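Local coordinates for succinoglycan biosynthesis protein (Bacillus cereus ATCC 14579, PDB 2QGM) that is of unknown substrate but probably catalyses hydrolysis, as an erythromycin esterase-like protein linked by name to succinoglycan biosynthesis, at residues H309-I314 and E428-I433; E398-A403 and T424-Q429. One frame throughout, in Å; residues are numbered along the deposited sequence.

Contact 1 (H309-I314 and E428-I433); sequences HIAKGI and EQFDII
K312 lays its aliphatic chain across the end of helix 426-429, with CB 3.4 Å from E428 O and CG 3.5 Å from Q429 O. A bend at chi3 (-74°) turns the chain so that its ammonium group reaches D431: NZ forms a salt bridge to D431 OD1 at 2.8 Å, approaching from above the carboxylate plane, 53° out of it. The same nitrogen also bonds to L427 O, so the ammonium is gripped by both a helix carbonyl and a carboxylate, while T338 N holds D431 OD2, which helps fix the turn of the carboxylate. At the base of the lysine, K312 N hydrogen-bonds Q429 O at 3.0 Å, nearly straight at 174°. Beside these polar bonds, I310 crosses F430 at about a right angle, its CD1 3.8 Å from F430 CE1, and A311 CB touches the same ring atom. Q429 CB covers one face of that ring. At the partly exposed end, a water donates to E428 OE2 and weakly accepts from I314 N. Two chain turns, one leaving helix 307-310 and the other joining helix 426-429 to strand 432-439, thus meet beside the mixed central sheet of an erythromycin esterase-like fold.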
loop_
_atom_site.group_PDB
_atom_site.type_symbol
_atom_site.label_atom_id
_atom_site.label_comp_id
_atom_site.label_asym_id
_atom_site.label_seq_id
_atom_site.Cartn_x
_atom_site.Cartn_y
_atom_site.Cartn_z
ATOM N N HIS A 309 3.642 -5.422 2.954
ATOM C CA HIS A 309 2.858 -5.779 1.780
ATOM C C HIS A 309 3.512 -5.550 0.421
ATOM O O HIS A 309 3.205 -6.261 -0.531
ATOM C CB HIS A 309 1.503 -5.060 1.829
ATOM C CG HIS A 309 0.673 -5.433 3.017
ATOM N ND1 HIS A 309 0.063 -6.660 3.143
ATOM C CD2 HIS A 309 0.391 -4.751 4.154
ATOM C CE1 HIS A 309 -0.562 -6.720 4.307
ATOM N NE2 HIS A 309 -0.376 -5.574 4.938
ATOM N N ILE A 310 4.407 -4.570 0.318
ATOM C CA ILE A 310 5.052 -4.314 -0.964
ATOM C C ILE A 310 6.335 -5.116 -1.188
ATOM O O ILE A 310 6.799 -5.248 -2.323
ATOM C CB ILE A 310 5.350 -2.794 -1.160
ATOM C CG1 ILE A 310 6.346 -2.293 -0.120
ATOM C CG2 ILE A 310 4.050 -2.002 -1.088
ATOM C CD1 ILE A 310 7.793 -2.325 -0.588
ATOM N N ALA A 311 6.893 -5.671 -0.111
ATOM C CA ALA A 311 8.137 -6.448 -0.174
ATOM C C ALA A 311 8.116 -7.650 -1.112
ATOM O O ALA A 311 7.085 -8.289 -1.310
ATOM C CB ALA A 311 8.522 -6.915 1.231
ATOM N N LYS A 312 9.279 -7.956 -1.671
ATOM C CA LYS A 312 9.419 -9.078 -2.578
ATOM C C LYS A 312 9.339 -10.404 -1.827
ATOM O O LYS A 312 8.968 -11.433 -2.403
ATOM C CB LYS A 312 10.757 -8.990 -3.313
ATOM C CG LYS A 312 10.889 -7.749 -4.172
ATOM C CD LYS A 312 12.235 -7.685 -4.869
ATOM C CE LYS A 312 13.361 -7.333 -3.906
ATOM N NZ LYS A 312 14.672 -7.209 -4.617
ATOM N N GLY A 313 9.684 -10.375 -0.543
ATOM C CA GLY A 313 9.662 -11.590 0.253
ATOM C C GLY A 313 8.930 -11.500 1.576
ATOM O O GLY A 313 8.070 -10.642 1.770
ATOM N N ILE A 314 9.286 -12.393 2.495
ATOM C CA ILE A 314 8.657 -12.450 3.811
ATOM C C ILE A 314 9.509 -11.874 4.935
ATOM O O ILE A 314 10.627 -12.324 5.178
ATOM C CB ILE A 314 8.315 -13.897 4.195
ATOM C CG1 ILE A 314 9.380 -14.839 3.621
ATOM C CG2 ILE A 314 6.914 -14.247 3.710
ATOM C CD1 ILE A 314 9.399 -16.233 4.238
ATOM N N GLU A 428 16.685 -8.786 -0.476
ATOM C CA GLU A 428 15.686 -9.838 -0.611
ATOM C C GLU A 428 14.286 -9.236 -0.600
ATOM O O GLU A 428 13.382 -9.712 -1.292
ATOM C CB GLU A 428 15.839 -10.819 0.560
ATOM C CG GLU A 428 14.929 -12.033 0.529
ATOM C CD GLU A 428 15.075 -12.888 1.779
ATOM O OE1 GLU A 428 16.224 -13.127 2.206
ATOM O OE2 GLU A 428 14.044 -13.331 2.331
ATOM N N GLN A 429 14.123 -8.180 0.190
ATOM C CA GLN A 429 12.837 -7.517 0.343
ATOM C C GLN A 429 12.625 -6.299 -0.544
ATOM O O GLN A 429 11.542 -6.118 -1.100
ATOM C CB GLN A 429 12.657 -7.086 1.805
ATOM C CG GLN A 429 12.951 -8.192 2.801
ATOM C CD GLN A 429 12.003 -9.348 2.658
ATOM O OE1 GLN A 429 12.215 -10.421 3.243
ATOM N NE2 GLN A 429 10.942 -9.148 1.889
ATOM N N PHE A 430 13.658 -5.469 -0.688
ATOM C CA PHE A 430 13.526 -4.238 -1.458
ATOM C C PHE A 430 14.596 -3.988 -2.520
ATOM O O PHE A 430 15.791 -4.183 -2.277
ATOM C CB PHE A 430 13.523 -3.039 -0.499
ATOM C CG PHE A 430 12.654 -3.225 0.729
ATOM C CD1 PHE A 430 11.281 -3.445 0.614
ATOM C CD2 PHE A 430 13.210 -3.134 2.008
ATOM C CE1 PHE A 430 10.477 -3.565 1.750
ATOM C CE2 PHE A 430 12.414 -3.253 3.150
ATOM C CZ PHE A 430 11.041 -3.469 3.022
ATOM N N ASP A 431 14.170 -3.529 -3.694
ATOM C CA ASP A 431 15.112 -3.217 -4.767
ATOM C C ASP A 431 15.803 -1.910 -4.380
ATOM O O ASP A 431 17.014 -1.749 -4.545
ATOM C CB ASP A 431 14.371 -3.000 -6.097
ATOM C CG ASP A 431 13.693 -4.258 -6.613
ATOM O OD1 ASP A 431 14.356 -5.312 -6.670
ATOM O OD2 ASP A 431 12.498 -4.189 -6.978
ATOM N N ILE A 432 14.996 -0.995 -3.851
ATOM C CA ILE A 432 15.416 0.340 -3.459
ATOM C C ILE A 432 14.847 0.685 -2.090
ATOM O O ILE A 432 13.822 0.148 -1.681
ATOM C CB ILE A 432 14.858 1.380 -4.474
ATOM C CG1 ILE A 432 15.355 1.060 -5.873
ATOM C CG2 ILE A 432 15.270 2.801 -4.089
ATOM C CD1 ILE A 432 14.556 1.732 -6.964
ATOM N N ILE A 433 15.527 1.568 -1.375
ATOM C CA ILE A 433 15.022 2.018 -0.090
ATOM C C ILE A 433 15.249 3.513 0.019
ATOM O O ILE A 433 16.146 4.064 -0.621
ATOM C CB ILE A 433 15.738 1.347 1.128
ATOM C CG1 ILE A 433 17.236 1.660 1.105
ATOM C CG2 ILE A 433 15.493 -0.148 1.124
ATOM C CD1 ILE A 433 17.920 1.373 2.422
HETATM O O HOH W 1 11.788 -13.932 0.955
#

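Contact 2 (E398-A403 and T424-Q429)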
loop_
_atom_site.group_PDB
_atom_site.type_symbol
_atom_site.label_atom_id
_atom_site.label_comp_id
_atom_site.label_asym_id
_atom_site.label_seq_id
_atom_site.Cartn_x
_atom_site.Cartn_y
_atom_site.Cartn_z
ATOM N N GLU A 398 27.265 -3.995 -0.936
ATOM C CA GLU A 398 26.590 -5.074 -1.641
ATOM C C GLU A 398 26.506 -6.334 -0.794
ATOM O O GLU A 398 25.463 -6.977 -0.723
ATOM C CB GLU A 398 27.321 -5.384 -2.947
ATOM C CG GLU A 398 27.018 -6.757 -3.522
ATOM C CD GLU A 398 27.698 -6.988 -4.854
ATOM O OE1 GLU A 398 28.875 -6.600 -4.994
ATOM O OE2 GLU A 398 27.058 -7.562 -5.754
ATOM N N LYS A 399 27.620 -6.690 -0.165
ATOM C CA LYS A 399 27.665 -7.877 0.674
ATOM C C LYS A 399 26.718 -7.665 1.852
ATOM O O LYS A 399 26.070 -8.597 2.333
ATOM C CB LYS A 399 29.098 -8.090 1.169
ATOM C CG LYS A 399 29.397 -9.476 1.700
ATOM C CD LYS A 399 30.868 -9.585 2.088
ATOM C CE LYS A 399 31.200 -10.972 2.601
ATOM N NZ LYS A 399 30.361 -11.323 3.780
ATOM N N TRP A 400 26.631 -6.413 2.288
ATOM C CA TRP A 400 25.788 -6.026 3.410
ATOM C C TRP A 400 24.287 -6.222 3.168
ATOM O O TRP A 400 23.609 -6.848 3.984
ATOM C CB TRP A 400 26.076 -4.568 3.771
ATOM C CG TRP A 400 25.198 -3.986 4.842
ATOM C CD1 TRP A 400 25.207 -4.292 6.173
ATOM C CD2 TRP A 400 24.200 -2.974 4.669
ATOM N NE1 TRP A 400 24.275 -3.531 6.840
ATOM C CE2 TRP A 400 23.643 -2.713 5.937
ATOM C CE3 TRP A 400 23.722 -2.260 3.561
ATOM C CZ2 TRP A 400 22.628 -1.767 6.130
ATOM C CZ3 TRP A 400 22.711 -1.317 3.758
ATOM C CH2 TRP A 400 22.179 -1.084 5.029
ATOM N N VAL A 401 23.763 -5.699 2.062
ATOM C CA VAL A 401 22.329 -5.838 1.782
ATOM C C VAL A 401 21.893 -7.274 1.503
ATOM O O VAL A 401 20.723 -7.616 1.680
ATOM C CB VAL A 401 21.890 -4.976 0.583
ATOM C CG1 VAL A 401 22.050 -3.500 0.912
ATOM C CG2 VAL A 401 22.701 -5.341 -0.640
ATOM N N LYS A 402 22.834 -8.104 1.062
ATOM C CA LYS A 402 22.549 -9.504 0.755
ATOM C C LYS A 402 22.656 -10.402 1.985
ATOM O O LYS A 402 22.228 -11.558 1.965
ATOM C CB LYS A 402 23.505 -10.016 -0.330
ATOM C CG LYS A 402 23.224 -9.464 -1.725
ATOM C CD LYS A 402 24.255 -9.951 -2.729
ATOM C CE LYS A 402 23.921 -9.494 -4.143
ATOM N NZ LYS A 402 22.667 -10.121 -4.651
ATOM N N ALA A 403 23.238 -9.872 3.052
ATOM C CA ALA A 403 23.402 -10.621 4.292
ATOM C C ALA A 403 22.131 -10.552 5.129
ATOM O O ALA A 403 21.278 -9.694 4.906
ATOM C CB ALA A 403 24.581 -10.056 5.080
ATOM N N THR A 424 16.351 -10.927 8.227
ATOM C CA THR A 424 16.168 -11.109 6.795
ATOM C C THR A 424 17.220 -10.317 6.020
ATOM O O THR A 424 18.081 -9.668 6.612
ATOM C CB THR A 424 14.755 -10.639 6.358
ATOM O OG1 THR A 424 14.562 -10.915 4.967
ATOM C CG2 THR A 424 14.598 -9.144 6.599
ATOM N N SER A 425 17.140 -10.382 4.696
ATOM C CA SER A 425 18.064 -9.666 3.826
ATOM C C SER A 425 17.351 -8.452 3.258
ATOM O O SER A 425 16.196 -8.549 2.836
ATOM C CB SER A 425 18.532 -10.575 2.691
ATOM O OG SER A 425 18.942 -9.829 1.563
ATOM N N LEU A 426 18.034 -7.312 3.235
ATOM C CA LEU A 426 17.419 -6.091 2.717
ATOM C C LEU A 426 17.115 -6.174 1.222
ATOM O O LEU A 426 16.013 -5.831 0.806
ATOM C CB LEU A 426 18.313 -4.885 3.013
ATOM C CG LEU A 426 17.599 -3.533 2.892
ATOM C CD1 LEU A 426 16.563 -3.363 4.011
ATOM C CD2 LEU A 426 18.638 -2.424 2.952
ATOM N N LEU A 427 18.083 -6.624 0.420
ATOM C CA LEU A 427 17.880 -6.751 -1.025
ATOM C C LEU A 427 16.778 -7.771 -1.326
ATOM O O LEU A 427 16.042 -7.645 -2.305
ATOM C CB LEU A 427 19.173 -7.195 -1.712
ATOM C CG LEU A 427 19.013 -7.538 -3.195
ATOM C CD1 LEU A 427 18.609 -6.286 -3.986
ATOM C CD2 LEU A 427 20.310 -8.118 -3.729
ATOM N N GLU A 428 16.685 -8.786 -0.476
ATOM C CA GLU A 428 15.686 -9.838 -0.611
ATOM C C GLU A 428 14.286 -9.236 -0.600
ATOM O O GLU A 428 13.382 -9.712 -1.292
ATOM C CB GLU A 428 15.839 -10.819 0.560
ATOM C CG GLU A 428 14.929 -12.033 0.529
ATOM C CD GLU A 428 15.075 -12.888 1.779
ATOM O OE1 GLU A 428 16.224 -13.127 2.206
ATOM O OE2 GLU A 428 14.044 -13.331 2.331
ATOM N N GLN A 429 14.123 -8.180 0.190
ATOM C CA GLN A 429 12.837 -7.517 0.343
ATOM C C GLN A 429 12.625 -6.299 -0.544
ATOM O O GLN A 429 11.542 -6.118 -1.100
ATOM C CB GLN A 429 12.657 -7.086 1.805
ATOM C CG GLN A 429 12.951 -8.192 2.801
ATOM C CD GLN A 429 12.003 -9.348 2.658
ATOM O OE1 GLN A 429 12.215 -10.421 3.243
ATOM N NE2 GLN A 429 10.942 -9.148 1.889
#
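V401 O, near the end of helix 395-402, receives two bonds from the N-cap residue and first turn of helix 426-429. S425 OG donates to V401 O at 2.8 Å, in the carbonyl plane and on a lone pair. L427 N reaches V401 O at 3.1 Å, almost straight at the hydrogen but from above that plane, 40° out of it. The serine oxygen is placed by its torsion, OG lying opposite the backbone N (chi1 155°), and it works in both directions: besides donating, it accepts from E428 N at 3.2 Å as the N-cap of its helix. Around this polar centre apolar groups close in. V401 sends CG1 to L426 CD2 and CG2 to L427 CB, both at 4.1 Å, and W400 CZ3 comes within 4.3 Å of L426 CD2. K402 runs side by side with L427, its CG 3.8 Å from L427 CD2. Farther out, F374 meets the W400 ring edge-to-face and also touches L426, as does L407 of strand 404-408. A403 O is buried without a conventional partner, approached by S425 CA in a C-H...O contact. A carbonyl in the last turn of one helix therefore takes up the N-H and hydroxyl donors of another helix's start, and the serine couples that docking to the cap.

How the contacts relate
Helix 426-429 is common to both contacts, whose centres lie about 10 Å apart: its start is bound in contact 2, its end in contact 1. Both include E428 and Q429, though these two make their cross-contacts in contact 1 alone. The direct tie is K312 NZ to L427 O at 2.7 Å, a probable hydrogen bond. L427 thus faces two ways, its N toward helix 395-402 and its O toward the lysine after helix 307-310. An apolar bridge, I433 CD1 to L426 CD2 at 3.9 Å, adds to this. The centre of contact 1 lies about 13 Å from that of the chain, against about 22 Å for contact 2. One short helix joins a neighbour close in sequence to a loop 114 residues away.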